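PDB 5UG1: acyltransferase from Streptococcus pneumoniae, which probably transfers acetyl groups onto peptidoglycan, as the extracytoplasmic catalytic domain of the O-acetyltransferase OatA. Local coordinates for residues A109-M112 with R113-A116; A125-N128 with Q129-K132. All coordinates share one frame; numbering follows the deposited sequence.

Contact 1. Residues A109-M112 with R113-A116; sequences AAYM and RELA. With NA (sodium ion), chain C.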
ATOM      1  N   ALA A 109       4.661  -9.816   2.134  1.00 20.07           N
ATOM      2  CA  ALA A 109       4.137  -9.645   0.788  1.00 18.62           C
ATOM      3  C   ALA A 109       3.350 -10.874   0.357  1.00 21.79           C
ATOM      4  O   ALA A 109       2.251 -10.754  -0.182  1.00 19.99           O
ATOM      5  CB  ALA A 109       5.280  -9.357  -0.193  1.00 18.65           C
ATOM      6  N   ALA A 110       3.896 -12.069   0.601  1.00 25.69           N
ATOM      7  CA  ALA A 110       3.213 -13.293   0.183  1.00 26.13           C
ATOM      8  C   ALA A 110       1.870 -13.447   0.882  1.00 23.44           C
ATOM      9  O   ALA A 110       0.872 -13.824   0.255  1.00 26.97           O
ATOM     10  CB  ALA A 110       4.098 -14.514   0.455  1.00 23.30           C
ATOM     11  N   TYR A 111       1.832 -13.174   2.187  1.00 24.96           N
ATOM     12  CA  TYR A 111       0.599 -13.306   2.956  1.00 25.77           C
ATOM     13  C   TYR A 111      -0.461 -12.304   2.504  1.00 19.60           C
ATOM     14  O   TYR A 111      -1.652 -12.635   2.466  1.00 26.43           O
ATOM     15  CB  TYR A 111       0.904 -13.127   4.442  1.00 25.54           C
ATOM     16  CG  TYR A 111      -0.234 -13.529   5.339  1.00 25.43           C
ATOM     17  CD1 TYR A 111      -0.664 -14.852   5.383  1.00 27.21           C
ATOM     18  CD2 TYR A 111      -0.879 -12.599   6.139  1.00 27.81           C
ATOM     19  CE1 TYR A 111      -1.704 -15.233   6.187  1.00 33.51           C
ATOM     20  CE2 TYR A 111      -1.929 -12.978   6.964  1.00 34.26           C
ATOM     21  CZ  TYR A 111      -2.333 -14.302   6.981  1.00 37.26           C
ATOM     22  OH  TYR A 111      -3.372 -14.714   7.784  1.00 38.42           O
ATOM     23  N   MET A 112      -0.051 -11.069   2.190  1.00 20.23           N
ATOM     24  CA  MET A 112      -0.975 -10.079   1.640  1.00 18.05           C
ATOM     25  C   MET A 112      -1.546 -10.538   0.307  1.00 18.16           C
ATOM     26  O   MET A 112      -2.732 -10.340   0.033  1.00 24.70           O
ATOM     27  CB  MET A 112      -0.274  -8.730   1.466  1.00 26.34           C
ATOM     28  CG  MET A 112       0.274  -8.122   2.754  1.00 19.92           C
ATOM     29  SD  MET A 112       1.422  -6.767   2.445  1.00 22.69           S
ATOM     30  CE  MET A 112       0.265  -5.560   1.776  1.00 23.30           C
ATOM     31  N   ARG A 113      -0.714 -11.150  -0.542  1.00 19.43           N
ATOM     32  CA  ARG A 113      -1.235 -11.745  -1.767  1.00 19.34           C
ATOM     33  C   ARG A 113      -2.305 -12.787  -1.457  1.00 29.39           C
ATOM     34  O   ARG A 113      -3.318 -12.867  -2.162  1.00 26.85           O
ATOM     35  CB  ARG A 113      -0.100 -12.362  -2.581  1.00 20.34           C
ATOM     36  CG  ARG A 113       0.885 -11.332  -3.140  1.00 22.39           C
ATOM     37  CD  ARG A 113       2.026 -11.980  -3.920  1.00 23.28           C
ATOM     38  NE  ARG A 113       3.066 -10.994  -4.188  1.00 28.68           N
ATOM     39  CZ  ARG A 113       4.306 -11.037  -3.702  1.00 26.59           C
ATOM     40  NH1 ARG A 113       4.709 -12.051  -2.945  1.00 21.41           N
ATOM     41  NH2 ARG A 113       5.162 -10.069  -4.001  1.00 23.99           N
ATOM     42  N   GLU A 114      -2.119 -13.575  -0.387  1.00 22.79           N
ATOM     43  CA  GLU A 114      -3.097 -14.620  -0.076  1.00 21.28           C
ATOM     44  C   GLU A 114      -4.418 -14.010   0.341  1.00 23.26           C
ATOM     45  O   GLU A 114      -5.486 -14.494  -0.052  1.00 20.89           O
ATOM     46  CB  GLU A 114      -2.572 -15.550   1.020  1.00 23.35           C
ATOM     47  CG  GLU A 114      -1.226 -16.157   0.686  1.00 33.28           C
ATOM     48  CD  GLU A 114      -0.844 -17.340   1.560  1.00 43.47           C
ATOM     49  OE1 GLU A 114      -1.050 -17.293   2.792  1.00 46.48           O
ATOM     50  OE2 GLU A 114      -0.331 -18.325   1.000  1.00 49.75           O
ATOM     51  N   LEU A 115      -4.356 -12.942   1.132  1.00 24.33           N
ATOM     52  CA  LEU A 115      -5.561 -12.274   1.584  1.00 23.82           C
ATOM     53  C   LEU A 115      -6.303 -11.641   0.414  1.00 25.93           C
ATOM     54  O   LEU A 115      -7.531 -11.735   0.333  1.00 25.15           O
ATOM     55  CB  LEU A 115      -5.208 -11.225   2.647  1.00 22.20           C
ATOM     56  CG  LEU A 115      -4.765 -11.761   4.010  1.00 24.66           C
ATOM     57  CD1 LEU A 115      -4.353 -10.624   4.965  1.00 21.60           C
ATOM     58  CD2 LEU A 115      -5.871 -12.596   4.612  1.00 26.86           C
ATOM     59  N   ALA A 116      -5.574 -11.000  -0.503  1.00 25.52           N
ATOM     60  CA  ALA A 116      -6.218 -10.368  -1.653  1.00 23.38           C
ATOM     61  C   ALA A 116      -6.844 -11.407  -2.579  1.00 29.02           C
ATOM     62  O   ALA A 116      -7.961 -11.218  -3.069  1.00 29.92           O
ATOM     63  CB  ALA A 116      -5.208  -9.510  -2.415  1.00 20.39           C
TER
HETATM   64 NA    NA C 702      -9.809 -10.175  -3.971  1.00 22.54          NA
HETATM   65  O   HOH W   1      -8.369 -10.131  -5.854  1.00 22.45           O
HETATM   66  O   HOH W   2     -10.781 -12.328  -4.334  1.00 16.28           O

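Contact 2. Residues A125-N128 with Q129-K132; sequences ADWN and QVAK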
ATOM      1  N   ALA A 125      -2.001  -4.532  -4.898  1.00 24.38           N
ATOM      2  CA  ALA A 125      -1.130  -3.629  -5.649  1.00 28.00           C
ATOM      3  C   ALA A 125       0.295  -4.093  -5.359  1.00 28.27           C
ATOM      4  O   ALA A 125       0.869  -3.730  -4.325  1.00 24.72           O
ATOM      5  CB  ALA A 125      -1.350  -2.172  -5.249  1.00 22.80           C
ATOM      6  N   ASP A 126       0.868  -4.898  -6.265  1.00 28.20           N
ATOM      7  CA  ASP A 126       2.054  -5.702  -5.942  1.00 24.62           C
ATOM      8  C   ASP A 126       3.340  -4.926  -6.240  1.00 27.99           C
ATOM      9  O   ASP A 126       4.119  -5.238  -7.149  1.00 23.19           O
ATOM     10  CB  ASP A 126       2.019  -7.027  -6.687  1.00 22.05           C
ATOM     11  CG  ASP A 126       2.803  -8.111  -5.968  1.00 23.34           C
ATOM     12  OD1 ASP A 126       3.650  -7.767  -5.112  1.00 23.21           O
ATOM     13  OD2 ASP A 126       2.564  -9.309  -6.251  1.00 25.39           O
ATOM     14  N   TRP A 127       3.549  -3.888  -5.428  1.00 19.74           N
ATOM     15  CA  TRP A 127       4.790  -3.127  -5.486  1.00 17.47           C
ATOM     16  C   TRP A 127       6.008  -4.031  -5.319  1.00 25.02           C
ATOM     17  O   TRP A 127       7.025  -3.851  -6.002  1.00 29.91           O
ATOM     18  CB  TRP A 127       4.756  -2.049  -4.405  1.00 15.78           C
ATOM     19  CG  TRP A 127       6.078  -1.383  -4.132  1.00 21.46           C
ATOM     20  CD1 TRP A 127       6.796  -1.427  -2.970  1.00 21.10           C
ATOM     21  CD2 TRP A 127       6.829  -0.571  -5.040  1.00 22.54           C
ATOM     22  NE1 TRP A 127       7.951  -0.691  -3.101  1.00 23.46           N
ATOM     23  CE2 TRP A 127       7.991  -0.153  -4.363  1.00 23.26           C
ATOM     24  CE3 TRP A 127       6.629  -0.153  -6.365  1.00 26.10           C
ATOM     25  CZ2 TRP A 127       8.959   0.661  -4.969  1.00 21.51           C
ATOM     26  CZ3 TRP A 127       7.593   0.661  -6.962  1.00 22.01           C
ATOM     27  CH2 TRP A 127       8.739   1.053  -6.265  1.00 18.58           C
ATOM     28  N   ASN A 128       5.928  -5.001  -4.404  1.00 20.11           N
ATOM     29  CA  ASN A 128       7.010  -5.965  -4.218  1.00 22.69           C
ATOM     30  C   ASN A 128       7.419  -6.607  -5.542  1.00 25.78           C
ATOM     31  O   ASN A 128       8.606  -6.671  -5.875  1.00 20.29           O
ATOM     32  CB  ASN A 128       6.569  -7.037  -3.214  1.00 24.61           C
ATOM     33  CG  ASN A 128       7.626  -8.091  -2.973  1.00 24.84           C
ATOM     34  OD1 ASN A 128       7.749  -9.053  -3.737  1.00 25.65           O
ATOM     35  ND2 ASN A 128       8.385  -7.928  -1.892  1.00 23.63           N
ATOM     36  N   GLN A 129       6.443  -7.089  -6.312  1.00 21.57           N
ATOM     37  CA  GLN A 129       6.762  -7.719  -7.588  1.00 24.43           C
ATOM     38  C   GLN A 129       7.327  -6.715  -8.584  1.00 24.71           C
ATOM     39  O   GLN A 129       8.306  -7.015  -9.276  1.00 28.92           O
ATOM     40  CB  GLN A 129       5.520  -8.402  -8.157  1.00 26.84           C
ATOM     41  CG  GLN A 129       5.669  -8.855  -9.595  1.00 49.00           C
ATOM     42  CD  GLN A 129       4.482  -9.682 -10.050  1.00 65.49           C
ATOM     43  OE1 GLN A 129       3.368  -9.514  -9.552  1.00 67.64           O
ATOM     44  NE2 GLN A 129       4.719 -10.594 -10.989  1.00 77.03           N
ATOM     45  N   VAL A 130       6.733  -5.516  -8.662  1.00 23.43           N
ATOM     46  CA  VAL A 130       7.184  -4.501  -9.616  1.00 28.50           C
ATOM     47  C   VAL A 130       8.596  -4.026  -9.270  1.00 29.47           C
ATOM     48  O   VAL A 130       9.471  -3.923 -10.146  1.00 23.71           O
ATOM     49  CB  VAL A 130       6.177  -3.335  -9.662  1.00 29.55           C
ATOM     50  CG1 VAL A 130       6.799  -2.064 -10.283  1.00 24.16           C
ATOM     51  CG2 VAL A 130       4.924  -3.756 -10.435  1.00 25.52           C
ATOM     52  N   ALA A 131       8.841  -3.758  -7.980  1.00 20.04           N
ATOM     53  CA  ALA A 131      10.150  -3.290  -7.531  1.00 19.09           C
ATOM     54  C   ALA A 131      11.264  -4.249  -7.919  1.00 20.99           C
ATOM     55  O   ALA A 131      12.365  -3.814  -8.267  1.00 29.65           O
ATOM     56  CB  ALA A 131      10.150  -3.102  -6.022  1.00 18.45           C
ATOM     57  N   LYS A 132      11.011  -5.555  -7.846  1.00 31.41           N
ATOM     58  CA  LYS A 132      12.044  -6.514  -8.213  1.00 24.79           C
ATOM     59  C   LYS A 132      12.364  -6.462  -9.699  1.00 30.27           C
ATOM     60  O   LYS A 132      13.444  -6.907 -10.107  1.00 29.67           O
ATOM     61  CB  LYS A 132      11.623  -7.926  -7.821  1.00 26.04           C
ATOM     62  CG  LYS A 132      11.468  -8.127  -6.345  1.00 27.60           C
ATOM     63  CD  LYS A 132      10.942  -9.520  -6.063  1.00 30.38           C
ATOM     64  CE  LYS A 132      10.736  -9.749  -4.580  1.00 27.97           C
ATOM     65  NZ  LYS A 132       9.888 -10.944  -4.339  1.00 28.54           N
TER

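Contact 1. Residues A109-M112 with R113-A116
Arg113 folds back along one turn of helix 102-118, the helix of the beta-alpha-beta crossover between strands 86-90 and 122-125. Its guanidinium lies with one face over the carbonyl carbon of Ala109. The methyl CB of Ala109 is 3.9 Å from Arg113 NH2. The arginine's CG is anti to its carbonyl carbon (chi1 -67°), and the chain then runs extended to NE, back toward the N-terminal end of the turn. On another side of the helix, Tyr111 CE2 packs 3.9 Å from Leu115 CD1. The Glu114 side chain crosses that of Tyr111 at about a right angle, with the carboxylate and ring planes 52° apart and OE1 3.6 Å from Tyr111 CD1.

Regular i to i+4 bonds set the spacing of these side chains. Arg113 N donates to Ala109 O and Leu115 N to Tyr111 O, both at 3.0 Å.

Further out, partners fix the polar ends. Arg113 NE forms a salt bridge with Asp126, and Tyr111 OH is hydrogen-bonded to Asp75 of helix 70-80. Met112 and Leu115 both pack on Trp74 of that helix. Just past the helix, the carbonyl oxygens of Thr119 and of Ile122, which opens strand 122-125, contribute with two waters to a sodium site. There the carbonyl oxygen Ala116 O binds the sodium ion at 2.3 Å.

Contact 2. Residues A125-N128 with Q129-K132
Asp126 is the N-cap of helix 127-132, the short helix that starts directly after the edge strand 122-125 of the parallel sheet. Its OD1 accepts the backbone N of Gln129 at 3.1 Å. The N-H meets this oxygen from above the carboxylate plane, 66° out of it. CG stands anti to the aspartate's own N (chi1 -154°), which brings the carboxylate to the N-H of Gln129 in the first turn. The cap is braced from outside: OD1 also accepts from Thr91 OG1, while OD2 is held by Arg113. The Gln129 side chain crosses that of Asp126 at about a right angle, and its CB packs 3.5 Å from Asp126 CG.

Trp127 and Ala131 meet one turn apart. CB of Ala131 sits over the six-membered ring, 4.1 Å from its centroid and 15° off the ring normal, a CH-pi contact. With CG anti to the backbone N, the indole runs alongside the helix, where the methyl can reach its face. A short bond of 2.7 Å from Ala131 N to Trp127 O holds the two residues in step. Beyond them, Tyr160 of helix 150-171 meets the indole edge-to-face.

Asn128 is buried, and its amide has partners at both ends. ND2 donates to Pro92 O and is also bonded to Glu106. OD1 is probably hydrogen-bonded to Arg113 NH2, and it accepts from Lys132. The lysine chain, extended beyond CG, lies back along the helix, with CG 3.2 Å from Asn128 O. Its ammonium also forms a salt bridge with Glu106. Lys132 NZ reaches Asn128 OD1 at 2.9 Å, in the carbonyl plane and on a lone pair.

Following the chain from the N terminus, contact 1 comes first, within helix 102-118. The chain then passes Thr119 of the sodium site and enters strand 122-125 at Ile122. Contact 2 begins at the end of that strand and enters helix 127-132. Each contact joins two adjoining four-residue segments, largely through i to i+4 neighbours. Neither closes a long loop, and they follow in series without nesting or crossing. The centres of contact 1 and contact 2 lie about 12 Å apart, yet the two touch. The Arg113 side chain joins them, and Ala109 CB packs against Asn128 ND2. The crossover helix is thus tied to the start of the helix that follows the edge strand.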